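Local coordinates for 3-hydroxy-3-methylglutaryl-CoA lyase (Acinetobacter baumannii, PDB 6NDS), which is a zinc-containing enzyme of the HMGL-like family, built on a TIM-barrel fold and modelled here with coenzyme A, at residues A[259-264]-A[296-301]; A[19-24]-A[237-242]; A[132-137]-A[175-180]; A[106-111]-A[145-150]. All coordinates share one frame; numbering follows the deposited sequence.

How the contacts relate
Contacts 2 and 4 are buried strand pairs of one parallel barrel sheet, while contact 1 joins two helix starts and contact 3 packs the middle of helix 126-140 against the turn that ends helix 164-176. Contact 1 is buried but polar, two carboxylates gripping a helix start; across the chain's centre, contact 3 is partly buried, crossed by no hydrogen bond and packed mainly through aliphatic groups. Contacts 1 and 2 join where T260 bonds to E20 and A241; contacts 3 and 4 where F133, I136 and I179 pack against strands 106-112 and 145-151. Contacts 2 and 4 each carry polar side chains on one sheet face, Q19 with D239, and N108 with N147 and T149; E55 bonds to both.

Contact 1 (A[259-264]-A[296-301]); sequences CTEDLV and TPSQLA. With ACT (acetate ion), chain F.
D262 stands opposite L300 and C259 opposite S298, with CA-CA separations of 5.8 and 6.1 Å, so the N-caps and first turns of helices 260-270 and 299-303 meet. Helix 260-270 follows the last barrel strand, 237-240, and the second subunit packs on Q299 and L300. The D262 carboxylate does most of the joining. Its CG is anti to the carbonyl carbon (chi1 -64°), from where it straddles two successive backbone amides at the start of helix 299-303. OD2 accepts from Q299 N (3.0 Å) through its syn lone pair, and OD1 accepts from L300 N (2.9 Å), also on the syn side but 24° out of the carboxylate plane. The L300 side chain runs past D262 in the opposite direction, bringing CD2 to 3.3 Å from OD1.

The OG of S298, the N-cap of the same helix, accepts from A301 N (2.9 Å) and donates to E261 OE2 (2.5 Å), which it meets on the anti side. A bend at chi2 (-92°) folds the E261 chain toward S298. S285 OG also bonds to OE2, and G243 N bonds to OE1. C259 caps its own helix weakly, its SG taking the D262 amide. Beyond the interface, T296 N binds an acetate ion.

Two buried carboxylates at one helix N-terminus would be expected to favour their ionised forms, so the hydrogen bonds joining the helix starts are probably reinforced by electrostatics.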
loop_
_atom_site.group_PDB
_atom_site.type_symbol
_atom_site.label_atom_id
_atom_site.label_comp_id
_atom_site.label_asym_id
_atom_site.label_seq_id
_atom_site.Cartn_x
_atom_site.Cartn_y
_atom_site.Cartn_z
ATOM N N CYS A 259 8.399 -0.071 -2.457
ATOM C CA CYS A 259 8.835 0.449 -3.743
ATOM C C CYS A 259 9.420 1.853 -3.602
ATOM O O CYS A 259 8.751 2.763 -3.106
ATOM C CB CYS A 259 7.633 0.463 -4.678
ATOM S SG CYS A 259 7.923 1.262 -6.245
ATOM N N THR A 260 10.655 2.042 -4.078
ATOM C CA THR A 260 11.336 3.323 -3.888
ATOM C C THR A 260 10.541 4.476 -4.483
ATOM O O THR A 260 10.363 5.510 -3.837
ATOM C CB THR A 260 12.739 3.280 -4.500
ATOM O OG1 THR A 260 13.416 2.128 -4.003
ATOM C CG2 THR A 260 13.541 4.514 -4.082
ATOM N N GLU A 261 10.071 4.333 -5.725
ATOM C CA GLU A 261 9.395 5.482 -6.320
ATOM C C GLU A 261 8.026 5.722 -5.678
ATOM O O GLU A 261 7.572 6.869 -5.614
ATOM C CB GLU A 261 9.296 5.323 -7.842
ATOM C CG GLU A 261 8.533 4.111 -8.324
ATOM C CD GLU A 261 9.402 2.879 -8.569
ATOM O OE1 GLU A 261 10.519 2.764 -8.016
ATOM O OE2 GLU A 261 8.935 1.998 -9.307
ATOM N N ASP A 262 7.370 4.678 -5.164
ATOM C CA ASP A 262 6.136 4.904 -4.416
ATOM C C ASP A 262 6.423 5.616 -3.092
ATOM O O ASP A 262 5.659 6.496 -2.682
ATOM C CB ASP A 262 5.395 3.578 -4.174
ATOM C CG ASP A 262 4.910 2.908 -5.470
ATOM O OD1 ASP A 262 5.109 3.475 -6.566
ATOM O OD2 ASP A 262 4.324 1.797 -5.395
ATOM N N LEU A 263 7.523 5.258 -2.415
ATOM C CA LEU A 263 7.921 5.968 -1.194
ATOM C C LEU A 263 8.254 7.429 -1.478
ATOM O O LEU A 263 7.791 8.339 -0.772
ATOM C CB LEU A 263 9.120 5.263 -0.555
ATOM C CG LEU A 263 9.849 6.038 0.549
ATOM C CD1 LEU A 263 8.921 6.270 1.732
ATOM C CD2 LEU A 263 11.110 5.266 0.982
ATOM N N VAL A 264 9.056 7.679 -2.514
ATOM C CA VAL A 264 9.440 9.051 -2.831
ATOM C C VAL A 264 8.223 9.859 -3.263
ATOM O O VAL A 264 8.095 11.028 -2.904
ATOM C CB VAL A 264 10.556 9.082 -3.890
ATOM C CG1 VAL A 264 10.902 10.544 -4.296
ATOM C CG2 VAL A 264 11.809 8.376 -3.360
ATOM N N THR A 296 6.792 -5.410 -12.422
ATOM C CA THR A 296 7.164 -5.326 -11.017
ATOM C C THR A 296 6.066 -4.614 -10.237
ATOM O O THR A 296 5.252 -3.889 -10.820
ATOM C CB THR A 296 8.503 -4.590 -10.825
ATOM O OG1 THR A 296 8.298 -3.170 -10.842
ATOM C CG2 THR A 296 9.508 -4.977 -11.911
ATOM N N PRO A 297 6.014 -4.795 -8.904
ATOM C CA PRO A 297 4.933 -4.186 -8.089
ATOM C C PRO A 297 5.208 -2.728 -7.747
ATOM O O PRO A 297 5.466 -2.347 -6.595
ATOM C CB PRO A 297 4.918 -5.071 -6.836
ATOM C CG PRO A 297 5.960 -6.119 -7.023
ATOM C CD PRO A 297 6.875 -5.674 -8.097
ATOM N N SER A 298 5.187 -1.885 -8.767
ATOM C CA SER A 298 5.331 -0.441 -8.601
ATOM C C SER A 298 4.035 0.228 -9.031
ATOM O O SER A 298 3.650 0.120 -10.199
ATOM C CB SER A 298 6.482 0.103 -9.443
ATOM O OG SER A 298 6.444 1.524 -9.462
ATOM N N GLN A 299 3.391 0.952 -8.110
ATOM C CA GLN A 299 2.178 1.663 -8.500
ATOM C C GLN A 299 2.511 2.876 -9.362
ATOM O O GLN A 299 1.798 3.161 -10.333
ATOM C CB GLN A 299 1.377 2.078 -7.265
ATOM C CG GLN A 299 0.837 0.912 -6.443
ATOM C CD GLN A 299 -0.181 0.084 -7.204
ATOM O OE1 GLN A 299 -1.378 0.379 -7.193
ATOM N NE2 GLN A 299 0.289 -0.957 -7.869
ATOM N N LEU A 300 3.596 3.585 -9.035
ATOM C CA LEU A 300 3.939 4.784 -9.799
ATOM C C LEU A 300 4.427 4.441 -11.201
ATOM O O LEU A 300 4.170 5.197 -12.138
ATOM C CB LEU A 300 4.989 5.616 -9.055
ATOM C CG LEU A 300 4.461 6.710 -8.107
ATOM C CD1 LEU A 300 3.912 7.897 -8.871
ATOM C CD2 LEU A 300 3.370 6.178 -7.155
ATOM N N ALA A 301 5.121 3.313 -11.383
ATOM C CA ALA A 301 5.533 2.970 -12.743
ATOM C C ALA A 301 4.323 2.674 -13.618
ATOM O O ALA A 301 4.328 2.977 -14.816
ATOM C CB ALA A 301 6.493 1.774 -12.722
HETATM C C ACT F . 6.208 -2.079 -14.236
HETATM O O ACT F . 6.609 -3.269 -14.152
HETATM O OXT ACT F . 6.795 -1.075 -14.733
HETATM C CH3 ACT F . 4.802 -1.828 -13.637
#

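Contact 2 (A[19-24]-A[237-242]); sequences QEVSPR and RFDAAL
The Q19 side chain lies across those of R237 and D239, on the seam where the first and last strands of the TIM barrel, 17-20 and 237-240, pair in parallel. Both nitrogens of the side-on R237 grip end on one atom: NE (2.8 Å) and NH2 (3.1 Å) donate to Q19 OE1 from opposite faces of the amide plane, which stands 73° from the guanidinium. The other end of the amide, NE2, donates to D239 OD1 (3.0 Å) and also bonds to T213. D239 OD2 in turn bonds to ND1 of H215, a zinc ligand, so D239 is a second-shell residue of the zinc site and Q19 stands one step further back.

The backbone register is supported by bonds from Q19 N to F238 O, A240 N to Q19 O and V21 N to A240 O. Just after strand 17-20, V21 CG1 rests 3.7 Å from D239 CG, and R24, in the coenzyme A pocket, makes a salt bridge to E55.

E20 points to the other face of the sheet, with A240. Its OE1 bonds to T260, while OE2 gathers three donors: S22 OG (2.6 Å), S22 N (2.9 Å) and L242 N (2.8 Å), the last on its syn lone pair.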
loop_
_atom_site.group_PDB
_atom_site.type_symbol
_atom_site.label_atom_id
_atom_site.label_comp_id
_atom_site.label_asym_id
_atom_site.label_seq_id
_atom_site.Cartn_x
_atom_site.Cartn_y
_atom_site.Cartn_z
ATOM N N GLN A 19 17.153 5.021 1.112
ATOM C CA GLN A 19 18.323 4.173 0.881
ATOM C C GLN A 19 17.921 3.026 -0.038
ATOM O O GLN A 19 16.892 2.381 0.181
ATOM C CB GLN A 19 18.886 3.668 2.221
ATOM C CG GLN A 19 19.124 4.836 3.214
ATOM C CD GLN A 19 19.569 4.428 4.605
ATOM O OE1 GLN A 19 20.298 5.172 5.260
ATOM N NE2 GLN A 19 19.104 3.272 5.085
ATOM N N GLU A 20 18.707 2.799 -1.091
ATOM C CA GLU A 20 18.290 1.925 -2.185
ATOM C C GLU A 20 18.887 0.534 -2.009
ATOM O O GLU A 20 20.098 0.400 -1.783
ATOM C CB GLU A 20 18.713 2.527 -3.531
ATOM C CG GLU A 20 18.410 1.632 -4.753
ATOM C CD GLU A 20 16.925 1.339 -4.939
ATOM O OE1 GLU A 20 16.078 2.239 -4.703
ATOM O OE2 GLU A 20 16.596 0.189 -5.315
ATOM N N VAL A 21 18.036 -0.500 -2.086
ATOM C CA VAL A 21 18.519 -1.873 -1.894
ATOM C C VAL A 21 18.152 -2.810 -3.044
ATOM O O VAL A 21 18.335 -4.030 -2.930
ATOM C CB VAL A 21 18.020 -2.462 -0.555
ATOM C CG1 VAL A 21 18.450 -1.574 0.636
ATOM C CG2 VAL A 21 16.496 -2.677 -0.565
ATOM N N SER A 22 17.647 -2.291 -4.165
ATOM C CA SER A 22 17.283 -3.217 -5.237
ATOM C C SER A 22 18.444 -4.066 -5.765
ATOM O O SER A 22 18.169 -5.212 -6.159
ATOM C CB SER A 22 16.604 -2.502 -6.420
ATOM O OG SER A 22 17.474 -1.600 -7.040
ATOM N N PRO A 23 19.699 -3.612 -5.818
ATOM C CA PRO A 23 20.747 -4.491 -6.357
ATOM C C PRO A 23 21.032 -5.683 -5.482
ATOM O O PRO A 23 21.660 -6.630 -5.960
ATOM C CB PRO A 23 21.975 -3.576 -6.456
ATOM C CG PRO A 23 21.395 -2.161 -6.513
ATOM C CD PRO A 23 20.222 -2.253 -5.571
ATOM N N ARG A 24 20.617 -5.653 -4.215
ATOM C CA ARG A 24 20.860 -6.752 -3.288
ATOM C C ARG A 24 19.534 -7.449 -2.967
ATOM O O ARG A 24 19.297 -8.566 -3.435
ATOM C CB ARG A 24 21.549 -6.218 -2.028
ATOM C CG ARG A 24 22.177 -7.281 -1.103
ATOM C CD ARG A 24 21.136 -8.037 -0.273
ATOM N NE ARG A 24 20.422 -7.160 0.663
ATOM C CZ ARG A 24 19.399 -7.557 1.411
ATOM N NH1 ARG A 24 18.970 -8.813 1.336
ATOM N NH2 ARG A 24 18.814 -6.707 2.246
ATOM N N ARG A 237 15.574 7.209 8.332
ATOM C CA ARG A 237 16.290 6.445 7.309
ATOM C C ARG A 237 15.492 5.201 6.942
ATOM O O ARG A 237 15.134 4.417 7.826
ATOM C CB ARG A 237 17.681 6.042 7.806
ATOM C CG ARG A 237 18.620 7.237 8.125
ATOM C CD ARG A 237 19.952 6.826 8.780
ATOM N NE ARG A 237 20.649 5.825 7.981
ATOM C CZ ARG A 237 21.741 5.174 8.350
ATOM N NH1 ARG A 237 22.333 5.436 9.510
ATOM N NH2 ARG A 237 22.257 4.257 7.538
ATOM N N PHE A 238 15.223 5.015 5.639
ATOM C CA PHE A 238 14.358 3.921 5.192
ATOM C C PHE A 238 14.937 3.259 3.953
ATOM O O PHE A 238 15.301 3.950 2.999
ATOM C CB PHE A 238 12.931 4.417 4.887
ATOM C CG PHE A 238 12.216 4.954 6.090
ATOM C CD1 PHE A 238 11.419 4.123 6.858
ATOM C CD2 PHE A 238 12.364 6.285 6.466
ATOM C CE1 PHE A 238 10.759 4.609 7.982
ATOM C CE2 PHE A 238 11.708 6.792 7.577
ATOM C CZ PHE A 238 10.898 5.960 8.342
ATOM N N ASP A 239 15.002 1.926 3.976
ATOM C CA ASP A 239 15.386 1.141 2.807
ATOM C C ASP A 239 14.190 0.928 1.872
ATOM O O ASP A 239 13.060 0.716 2.317
ATOM C CB ASP A 239 15.919 -0.233 3.220
ATOM C CG ASP A 239 17.289 -0.183 3.899
ATOM O OD1 ASP A 239 17.999 0.848 3.805
ATOM O OD2 ASP A 239 17.672 -1.208 4.510
ATOM N N ALA A 240 14.459 0.923 0.567
ATOM C CA ALA A 240 13.420 0.663 -0.428
ATOM C C ALA A 240 14.098 0.096 -1.665
ATOM O O ALA A 240 15.300 0.269 -1.855
ATOM C CB ALA A 240 12.631 1.941 -0.769
ATOM N N ALA A 241 13.326 -0.611 -2.499
ATOM C CA ALA A 241 13.855 -1.197 -3.731
ATOM C C ALA A 241 13.126 -0.611 -4.933
ATOM O O ALA A 241 11.890 -0.518 -4.935
ATOM C CB ALA A 241 13.710 -2.718 -3.740
ATOM N N LEU A 242 13.901 -0.252 -5.965
ATOM C CA LEU A 242 13.340 0.195 -7.235
ATOM C C LEU A 242 12.275 -0.778 -7.730
ATOM O O LEU A 242 12.488 -1.996 -7.763
ATOM C CB LEU A 242 14.456 0.309 -8.275
ATOM C CG LEU A 242 14.046 0.864 -9.644
ATOM C CD1 LEU A 242 13.813 2.367 -9.535
ATOM C CD2 LEU A 242 15.151 0.545 -10.646
#

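Contact 3 (A[132-137]-A[175-180]); sequences GFTEIV and LKLGIH
L177 turns its CG anti to the carbonyl carbon (chi1 -66°) and then runs extended, which carries both methyls across to helix 126-140, where they touch F133 and T134. CD1 comes 4.0 Å from F133 CB, while the ring turns from L177 and meets F130 edge-to-face. CD2 lies 3.8 Å from T134 OG1, the two side chains crossing at about a right angle; that hydroxyl bonds to F130 O one turn back, so its contact with L177 is packing.

V137 divides its branches between two partners. With CG1 anti to the backbone N (chi1 167°), that methyl sits 3.6 Å from L177 O, and CG2 meets I179 CD1 at 3.9 Å. No hydrogen bond crosses the interface. I179 also reaches inward to L109 and F146 of the sheet.

Helix 164-176 ends in a Schellman motif: G178 has a positive phi of 82°, and two bonds run back into the last turn, one of them from G178 N to L175 O (2.8 Å). This turn places L177 and I179 on the same side, toward helix 126-140. Packing of one helix against the turn that follows the next, outside parallel strands, belongs to the helical layer of a TIM barrel.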
loop_
_atom_site.group_PDB
_atom_site.type_symbol
_atom_site.label_atom_id
_atom_site.label_comp_id
_atom_site.label_asym_id
_atom_site.label_seq_id
_atom_site.Cartn_x
_atom_site.Cartn_y
_atom_site.Cartn_z
ATOM N N GLY A 132 30.844 -14.498 15.115
ATOM C CA GLY A 132 31.479 -14.014 13.899
ATOM C C GLY A 132 31.595 -12.500 13.869
ATOM O O GLY A 132 32.638 -11.953 13.496
ATOM N N PHE A 133 30.538 -11.804 14.292
ATOM C CA PHE A 133 30.555 -10.344 14.292
ATOM C C PHE A 133 31.666 -9.811 15.187
ATOM O O PHE A 133 32.351 -8.842 14.833
ATOM C CB PHE A 133 29.204 -9.803 14.756
ATOM C CG PHE A 133 28.046 -10.147 13.843
ATOM C CD1 PHE A 133 28.260 -10.646 12.561
ATOM C CD2 PHE A 133 26.745 -9.956 14.270
ATOM C CE1 PHE A 133 27.191 -10.954 11.730
ATOM C CE2 PHE A 133 25.665 -10.251 13.433
ATOM C CZ PHE A 133 25.891 -10.751 12.169
ATOM N N THR A 134 31.860 -10.436 16.350
ATOM C CA THR A 134 32.929 -10.021 17.253
ATOM C C THR A 134 34.296 -10.143 16.589
ATOM O O THR A 134 35.145 -9.253 16.728
ATOM C CB THR A 134 32.874 -10.851 18.538
ATOM O OG1 THR A 134 31.572 -10.709 19.128
ATOM C CG2 THR A 134 33.911 -10.371 19.518
ATOM N N GLU A 135 34.528 -11.229 15.852
ATOM C CA GLU A 135 35.798 -11.369 15.148
ATOM C C GLU A 135 35.911 -10.355 14.012
ATOM O O GLU A 135 36.996 -9.821 13.754
ATOM C CB GLU A 135 35.952 -12.797 14.623
ATOM C CG GLU A 135 37.315 -13.099 14.017
ATOM C CD GLU A 135 38.389 -13.350 15.061
ATOM O OE1 GLU A 135 38.043 -13.757 16.194
ATOM O OE2 GLU A 135 39.580 -13.147 14.744
ATOM N N ILE A 136 34.799 -10.068 13.332
ATOM C CA ILE A 136 34.820 -9.070 12.261
ATOM C C ILE A 136 35.250 -7.715 12.803
ATOM O O ILE A 136 36.107 -7.036 12.224
ATOM C CB ILE A 136 33.444 -8.987 11.584
ATOM C CG1 ILE A 136 33.210 -10.227 10.727
ATOM C CG2 ILE A 136 33.331 -7.708 10.767
ATOM C CD1 ILE A 136 31.742 -10.450 10.416
ATOM N N VAL A 137 34.647 -7.296 13.918
ATOM C CA VAL A 137 34.995 -6.018 14.529
ATOM C C VAL A 137 36.442 -6.026 15.005
ATOM O O VAL A 137 37.174 -5.046 14.826
ATOM C CB VAL A 137 34.010 -5.706 15.674
ATOM C CG1 VAL A 137 34.514 -4.557 16.524
ATOM C CG2 VAL A 137 32.628 -5.380 15.107
ATOM N N LEU A 175 25.533 -2.550 19.858
ATOM C CA LEU A 175 26.129 -1.355 20.455
ATOM C C LEU A 175 27.365 -1.703 21.268
ATOM O O LEU A 175 28.346 -0.949 21.274
ATOM C CB LEU A 175 25.108 -0.633 21.335
ATOM C CG LEU A 175 24.304 0.517 20.709
ATOM C CD1 LEU A 175 23.846 0.193 19.317
ATOM C CD2 LEU A 175 23.113 0.873 21.577
ATOM N N LYS A 176 27.333 -2.838 21.972
ATOM C CA LYS A 176 28.482 -3.247 22.778
ATOM C C LYS A 176 29.715 -3.479 21.915
ATOM O O LYS A 176 30.844 -3.257 22.370
ATOM C CB LYS A 176 28.142 -4.503 23.580
ATOM C CG LYS A 176 27.112 -4.274 24.672
ATOM C CD LYS A 176 27.017 -5.454 25.627
ATOM C CE LYS A 176 25.569 -5.780 25.971
ATOM N NZ LYS A 176 25.040 -6.879 25.109
ATOM N N LEU A 177 29.521 -3.921 20.676
ATOM C CA LEU A 177 30.595 -4.054 19.704
ATOM C C LEU A 177 30.966 -2.734 19.040
ATOM O O LEU A 177 31.809 -2.734 18.138
ATOM C CB LEU A 177 30.203 -5.069 18.625
ATOM C CG LEU A 177 30.035 -6.525 19.063
ATOM C CD1 LEU A 177 29.762 -7.400 17.846
ATOM C CD2 LEU A 177 31.271 -6.992 19.793
ATOM N N GLY A 178 30.361 -1.621 19.447
ATOM C CA GLY A 178 30.664 -0.342 18.841
ATOM C C GLY A 178 29.925 -0.080 17.547
ATOM O O GLY A 178 30.264 0.874 16.835
ATOM N N ILE A 179 28.932 -0.897 17.219
ATOM C CA ILE A 179 28.136 -0.734 16.008
ATOM C C ILE A 179 26.865 -0.001 16.421
ATOM O O ILE A 179 25.936 -0.599 16.972
ATOM C CB ILE A 179 27.842 -2.079 15.343
ATOM C CG1 ILE A 179 29.155 -2.763 14.945
ATOM C CG2 ILE A 179 26.924 -1.893 14.116
ATOM C CD1 ILE A 179 28.992 -4.216 14.553
ATOM N N HIS A 180 26.820 1.306 16.166
ATOM C CA HIS A 180 25.693 2.127 16.585
ATOM C C HIS A 180 24.727 2.440 15.453
ATOM O O HIS A 180 23.641 2.966 15.716
ATOM C CB HIS A 180 26.183 3.438 17.221
ATOM C CG HIS A 180 26.686 3.276 18.625
ATOM N ND1 HIS A 180 26.028 3.805 19.717
ATOM C CD2 HIS A 180 27.778 2.641 19.115
ATOM C CE1 HIS A 180 26.694 3.504 20.818
ATOM N NE2 HIS A 180 27.760 2.800 20.481
#

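Contact 4 (A[106-111]-A[145-150]); sequences ELNLVL and QFNGTV
N108 OD1 takes two donors from strand 145-151, its neighbour in the TIM-barrel sheet, in different geometries. T149 OG1 approaches in the carbonyl plane, on a lone pair, at 2.7 Å; N147 ND2 comes from 57° above that plane at 3.1 Å. Having CG anti to the backbone N (chi1 179°) swings the N108 amide toward the neighbouring strand. Its ND2 donates to E55 OE2 and to water 3 (2.9 Å), and the same water donates to T149 OG1. N147 ND2 has a second partner in T183 OG1, and N147 OD1 accepts from water 1. On this face, V110 lies about 4 Å (nearest atoms) from the bound coenzyme A.

Water 1 also donates to E106 OE1. E106 OE2 is met by Q145 NE2 (2.9 Å) on the anti side, by water 2, and by R53 in a salt bridge. Water 2 gives its other hydrogen to F146 O. Several donors thus surround the carboxylate, and R53 would be expected to favour the charged form of E106.

Between the parallel backbones, L107 N bonds to Q145 O, N147 N to L107 O, L109 N to N147 O and T149 N to L109 O (2.8 Å). The ladder then slackens: L111 N to T149 O is weak at 3.3 Å, and that carbonyl also bonds to the Y174 hydroxyl.

L107, L109 and F146 occupy the other face, where F146 CD1 lies 4.0 Å from L107 CB. There helix 126-140 packs through F133 and I136, and helix 164-176 lies on L111 and V150, while strand 85-90 pairs with the far edge of strand 106-112.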
loop_
_atom_site.group_PDB
_atom_site.type_symbol
_atom_site.label_atom_id
_atom_site.label_comp_id
_atom_site.label_asym_id
_atom_site.label_seq_id
_atom_site.Cartn_x
_atom_site.Cartn_y
_atom_site.Cartn_z
ATOM N N GLU A 106 30.802 0.184 3.410
ATOM C CA GLU A 106 30.142 -0.152 4.660
ATOM C C GLU A 106 29.737 -1.615 4.617
ATOM O O GLU A 106 29.268 -2.110 3.588
ATOM C CB GLU A 106 28.924 0.744 4.885
ATOM C CG GLU A 106 28.179 0.533 6.195
ATOM C CD GLU A 106 27.196 1.678 6.469
ATOM O OE1 GLU A 106 25.995 1.539 6.138
ATOM O OE2 GLU A 106 27.634 2.726 6.993
ATOM N N LEU A 107 29.949 -2.304 5.731
ATOM C CA LEU A 107 29.584 -3.704 5.873
ATOM C C LEU A 107 28.312 -3.787 6.706
ATOM O O LEU A 107 28.298 -3.348 7.861
ATOM C CB LEU A 107 30.720 -4.488 6.533
ATOM C CG LEU A 107 31.833 -5.014 5.616
ATOM C CD1 LEU A 107 32.424 -3.953 4.716
ATOM C CD2 LEU A 107 32.918 -5.673 6.474
ATOM N N ASN A 108 27.258 -4.348 6.116
ATOM C CA ASN A 108 25.962 -4.530 6.774
ATOM C C ASN A 108 25.889 -5.958 7.309
ATOM O O ASN A 108 25.650 -6.907 6.555
ATOM C CB ASN A 108 24.822 -4.245 5.806
ATOM C CG ASN A 108 23.470 -4.435 6.438
ATOM O OD1 ASN A 108 23.337 -4.368 7.662
ATOM N ND2 ASN A 108 22.448 -4.681 5.609
ATOM N N LEU A 109 26.111 -6.097 8.615
ATOM C CA LEU A 109 26.026 -7.388 9.287
ATOM C C LEU A 109 24.562 -7.730 9.529
ATOM O O LEU A 109 23.773 -6.866 9.903
ATOM C CB LEU A 109 26.765 -7.352 10.627
ATOM C CG LEU A 109 28.089 -6.591 10.764
ATOM C CD1 LEU A 109 28.729 -6.880 12.115
ATOM C CD2 LEU A 109 29.043 -6.941 9.658
ATOM N N VAL A 110 24.196 -8.998 9.323
ATOM C CA VAL A 110 22.794 -9.396 9.431
ATOM C C VAL A 110 22.653 -10.666 10.261
ATOM O O VAL A 110 23.334 -11.663 10.005
ATOM C CB VAL A 110 22.154 -9.607 8.044
ATOM C CG1 VAL A 110 20.694 -10.070 8.195
ATOM C CG2 VAL A 110 22.218 -8.329 7.220
ATOM N N LEU A 111 21.743 -10.635 11.232
ATOM C CA LEU A 111 21.220 -11.849 11.849
ATOM C C LEU A 111 19.727 -11.642 12.092
ATOM O O LEU A 111 19.212 -10.525 11.982
ATOM C CB LEU A 111 21.972 -12.213 13.142
ATOM C CG LEU A 111 21.447 -11.680 14.475
ATOM C CD1 LEU A 111 22.199 -12.356 15.630
ATOM C CD2 LEU A 111 21.552 -10.162 14.568
ATOM N N GLN A 145 33.480 0.630 7.969
ATOM C CA GLN A 145 32.401 0.991 8.877
ATOM C C GLN A 145 31.287 -0.042 8.783
ATOM O O GLN A 145 31.197 -0.804 7.818
ATOM C CB GLN A 145 31.870 2.400 8.610
ATOM C CG GLN A 145 31.291 2.631 7.243
ATOM C CD GLN A 145 31.112 4.112 6.971
ATOM O OE1 GLN A 145 32.056 4.888 7.101
ATOM N NE2 GLN A 145 29.897 4.513 6.618
ATOM N N PHE A 146 30.450 -0.077 9.823
ATOM C CA PHE A 146 29.548 -1.193 10.061
ATOM C C PHE A 146 28.126 -0.706 10.270
ATOM O O PHE A 146 27.890 0.398 10.773
ATOM C CB PHE A 146 29.947 -2.013 11.304
ATOM C CG PHE A 146 31.339 -2.582 11.245
ATOM C CD1 PHE A 146 31.646 -3.603 10.362
ATOM C CD2 PHE A 146 32.326 -2.118 12.094
ATOM C CE1 PHE A 146 32.919 -4.136 10.312
ATOM C CE2 PHE A 146 33.608 -2.651 12.051
ATOM C CZ PHE A 146 33.899 -3.664 11.157
ATOM N N ASN A 147 27.187 -1.549 9.854
ATOM C CA ASN A 147 25.773 -1.447 10.175
ATOM C C ASN A 147 25.342 -2.788 10.748
ATOM O O ASN A 147 25.786 -3.832 10.267
ATOM C CB ASN A 147 24.955 -1.121 8.923
ATOM C CG ASN A 147 23.506 -0.775 9.237
ATOM O OD1 ASN A 147 23.202 0.368 9.586
ATOM N ND2 ASN A 147 22.605 -1.759 9.103
ATOM N N GLY A 148 24.503 -2.766 11.784
ATOM C CA GLY A 148 23.991 -4.007 12.340
ATOM C C GLY A 148 22.506 -4.163 12.075
ATOM O O GLY A 148 21.706 -3.331 12.519
ATOM N N THR A 149 22.118 -5.214 11.358
ATOM C CA THR A 149 20.716 -5.470 11.044
ATOM C C THR A 149 20.142 -6.545 11.953
ATOM O O THR A 149 20.774 -7.580 12.195
ATOM C CB THR A 149 20.545 -5.902 9.585
ATOM O OG1 THR A 149 20.884 -4.816 8.716
ATOM C CG2 THR A 149 19.099 -6.325 9.293
ATOM N N VAL A 150 18.935 -6.299 12.443
ATOM C CA VAL A 150 18.142 -7.316 13.119
ATOM C C VAL A 150 16.980 -7.646 12.197
ATOM O O VAL A 150 16.051 -6.836 12.051
ATOM C CB VAL A 150 17.645 -6.843 14.491
ATOM C CG1 VAL A 150 16.943 -7.993 15.210
ATOM C CG2 VAL A 150 18.796 -6.292 15.320
HETATM O O HOH W 1 24.489 2.520 8.367
HETATM O O HOH W 2 28.337 2.963 9.600
HETATM O O HOH W 3 19.636 -4.510 6.227
#